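Local coordinates for m3DLH protein (Halieaceae bacterium, PDB 7JKA) that probably hydrolyses dienelactones as an alpha/beta-hydrolase of the dienelactone hydrolase family, and may also act as a phosphotriesterase, at residues 152-157 / 214-219. Numbering follows the deposited sequence.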
ATOM      1  N   VAL A 152      -0.943   5.279  -3.455  1.00 13.20           N
ATOM      2  CA  VAL A 152      -0.991   6.151  -2.280  1.00 11.17           C
ATOM      3  C   VAL A 152      -0.302   5.445  -1.139  1.00 13.00           C
ATOM      4  O   VAL A 152      -0.614   4.282  -0.851  1.00 12.39           O
ATOM      5  CB  VAL A 152      -2.432   6.519  -1.879  1.00 11.87           C
ATOM      6  CG1 VAL A 152      -2.385   7.549  -0.723  1.00 11.97           C
ATOM      7  CG2 VAL A 152      -3.191   7.093  -3.072  1.00 13.84           C
ATOM      8  N   THR A 153       0.640   6.124  -0.491  1.00 12.61           N
ATOM      9  CA  THR A 153       1.327   5.553   0.659  1.00 11.48           C
ATOM     10  C   THR A 153       0.977   6.311   1.929  1.00 13.07           C
ATOM     11  O   THR A 153       0.738   7.522   1.913  1.00 12.12           O
ATOM     12  CB  THR A 153       2.852   5.539   0.474  1.00 11.70           C
ATOM     13  OG1 THR A 153       3.386   6.881   0.504  1.00 13.14           O
ATOM     14  CG2 THR A 153       3.198   4.928  -0.856  1.00 12.73           C
ATOM     15  N   PHE A 154       0.942   5.584   3.042  1.00 11.64           N
ATOM     16  CA  PHE A 154       0.660   6.178   4.344  1.00 12.99           C
ATOM     17  C   PHE A 154       1.806   5.833   5.277  1.00 14.98           C
ATOM     18  O   PHE A 154       2.087   4.647   5.502  1.00 12.20           O
ATOM     19  CB  PHE A 154      -0.662   5.665   4.927  1.00 12.33           C
ATOM     20  CG  PHE A 154      -1.869   5.946   4.068  1.00 11.45           C
ATOM     21  CD1 PHE A 154      -2.300   5.025   3.111  1.00 11.81           C
ATOM     22  CD2 PHE A 154      -2.607   7.100   4.263  1.00 13.56           C
ATOM     23  CE1 PHE A 154      -3.411   5.268   2.330  1.00 12.68           C
ATOM     24  CE2 PHE A 154      -3.732   7.373   3.483  1.00 12.48           C
ATOM     25  CZ  PHE A 154      -4.139   6.435   2.510  1.00 10.47           C
ATOM     26  N   HIS A 155       2.456   6.859   5.816  1.00 14.11           N
ATOM     27  CA  HIS A 155       3.603   6.720   6.732  1.00 12.50           C
ATOM     28  C   HIS A 155       4.550   5.599   6.299  1.00 13.11           C
ATOM     29  O   HIS A 155       4.898   4.709   7.081  1.00 15.42           O
ATOM     30  CB  HIS A 155       3.166   6.557   8.200  1.00 12.62           C
ATOM     31  CG  HIS A 155       2.044   5.578   8.435  1.00 15.92           C
ATOM     32  ND1 HIS A 155       2.250   4.224   8.612  1.00 16.54           N
ATOM     33  CD2 HIS A 155       0.709   5.771   8.572  1.00 13.76           C
ATOM     34  CE1 HIS A 155       1.089   3.624   8.810  1.00 18.99           C
ATOM     35  NE2 HIS A 155       0.135   4.535   8.782  1.00 15.52           N
ATOM     36  N   ALA A 156       4.993   5.677   5.043  1.00 12.48           N
ATOM     37  CA  ALA A 156       5.844   4.653   4.432  1.00 12.62           C
ATOM     38  C   ALA A 156       7.315   5.024   4.467  1.00 13.66           C
ATOM     39  O   ALA A 156       7.696   6.145   4.138  1.00 15.05           O
ATOM     40  CB  ALA A 156       5.436   4.424   2.972  1.00 14.51           C
ATOM     41  N   GLY A 157       8.148   4.038   4.804  1.00 14.77           N
ATOM     42  CA  GLY A 157       9.566   4.175   4.527  1.00 18.44           C
ATOM     43  C   GLY A 157       9.807   4.274   3.036  1.00 13.95           C
ATOM     44  O   GLY A 157       9.028   3.769   2.217  1.00 15.98           O
ATOM     45  N   SER A 214       3.002   5.371  11.737  1.00 21.18           N
ATOM     46  CA  SER A 214       1.829   4.560  12.061  1.00 20.44           C
ATOM     47  C   SER A 214       0.621   5.417  12.435  1.00 20.32           C
ATOM     48  O   SER A 214      -0.221   4.997  13.237  1.00 21.59           O
ATOM     49  CB  SER A 214       2.147   3.558  13.169  1.00 24.80           C
ATOM     50  OG  SER A 214       3.169   2.690  12.710  1.00 27.91           O
ATOM     51  N   PHE A 215       0.510   6.602  11.832  1.00 18.22           N
ATOM     52  CA  PHE A 215      -0.539   7.518  12.258  1.00 17.02           C
ATOM     53  C   PHE A 215      -1.941   7.032  11.898  1.00 21.74           C
ATOM     54  O   PHE A 215      -2.909   7.568  12.438  1.00 19.06           O
ATOM     55  CB  PHE A 215      -0.291   8.927  11.692  1.00 17.46           C
ATOM     56  CG  PHE A 215      -0.256   9.007  10.197  1.00 13.95           C
ATOM     57  CD1 PHE A 215      -1.434   8.907   9.436  1.00 14.23           C
ATOM     58  CD2 PHE A 215       0.929   9.297   9.553  1.00 13.22           C
ATOM     59  CE1 PHE A 215      -1.370   9.057   8.042  1.00 14.12           C
ATOM     60  CE2 PHE A 215       1.008   9.427   8.170  1.00 13.08           C
ATOM     61  CZ  PHE A 215      -0.142   9.306   7.399  1.00 13.40           C
ATOM     62  N   THR A 216      -2.080   6.015  11.040  1.00 19.18           N
ATOM     63  CA  THR A 216      -3.406   5.495  10.718  1.00 21.65           C
ATOM     64  C   THR A 216      -3.871   4.389  11.656  1.00 23.17           C
ATOM     65  O   THR A 216      -5.013   3.929  11.525  1.00 22.59           O
ATOM     66  CB  THR A 216      -3.444   4.934   9.293  1.00 15.94           C
ATOM     67  OG1 THR A 216      -2.535   3.820   9.216  1.00 17.70           O
ATOM     68  CG2 THR A 216      -3.064   5.975   8.263  1.00 15.91           C
ATOM     69  N   ASP A 217      -3.048   3.952  12.606  1.00 21.38           N
ATOM     70  CA  ASP A 217      -3.394   2.777  13.398  1.00 26.00           C
ATOM     71  C   ASP A 217      -3.730   3.175  14.825  1.00 33.84           C
ATOM     72  O   ASP A 217      -2.826   3.575  15.578  1.00 27.66           O
ATOM     73  CB  ASP A 217      -2.244   1.770  13.396  1.00 28.97           C
ATOM     74  CG  ASP A 217      -2.629   0.443  14.032  1.00 35.19           C
ATOM     75  OD1 ASP A 217      -3.834   0.228  14.295  1.00 29.65           O
ATOM     76  OD2 ASP A 217      -1.725  -0.386  14.281  1.00 39.84           O
ATOM     77  N   PRO A 218      -5.005   3.067  15.247  1.00 32.17           N
ATOM     78  CA  PRO A 218      -5.357   3.325  16.652  1.00 33.63           C
ATOM     79  C   PRO A 218      -4.569   2.472  17.634  1.00 33.19           C
ATOM     80  O   PRO A 218      -4.419   2.841  18.804  1.00 41.59           O
ATOM     81  CB  PRO A 218      -6.855   2.988  16.703  1.00 31.16           C
ATOM     82  CG  PRO A 218      -7.342   3.211  15.321  1.00 26.57           C
ATOM     83  CD  PRO A 218      -6.195   2.800  14.416  1.00 29.62           C
ATOM     84  N   ALA A 219      -4.055   1.332  17.168  1.00 35.44           N
ATOM     85  CA  ALA A 219      -3.278   0.418  17.994  1.00 43.76           C
ATOM     86  C   ALA A 219      -1.789   0.748  18.004  1.00 44.70           C
ATOM     87  O   ALA A 219      -1.004  -0.016  18.576  1.00 49.98           O
ATOM     88  CB  ALA A 219      -3.488  -1.028  17.528  1.00 37.71           C
TER
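H155, just past the end of the strand 150-154, meets a type I turn running from S214 to D217; the two segments come nearest at H155 and S214, with CA atoms 6.0 Å apart, and D217 N closes the turn onto S214 O. The imidazole of H155 carries most of the contact. Its NE2 and T216 OG1 share a nearly straight hydrogen bond of 2.8 Å, in which either may be the donor. S214 CA sits over the centre of one ring face, a CH-pi contact 3.5 Å from the ring centroid. H155 CD2 points into the face of F215 in a T-shaped stack, the planes at 78°; with CG between the backbone N and the carbonyl carbon (chi1 46°), the imidazole lies against the turn. A leucine in place of H155 would probably leave T216 OG1 without this partner and the F215 face without its aromatic edge. T216 OG1 also hydrogen-bonds H57, and S214 OG hydrogen-bonds E50. H155 touches C132 in a probable nucleophile elbow, putting the contact beside the likely active site at the C-terminal ends of the parallel strands. F154 stacks on F131 of neighbouring strand 126-131, while F215 packs against T234 and S238 of helix 232-250.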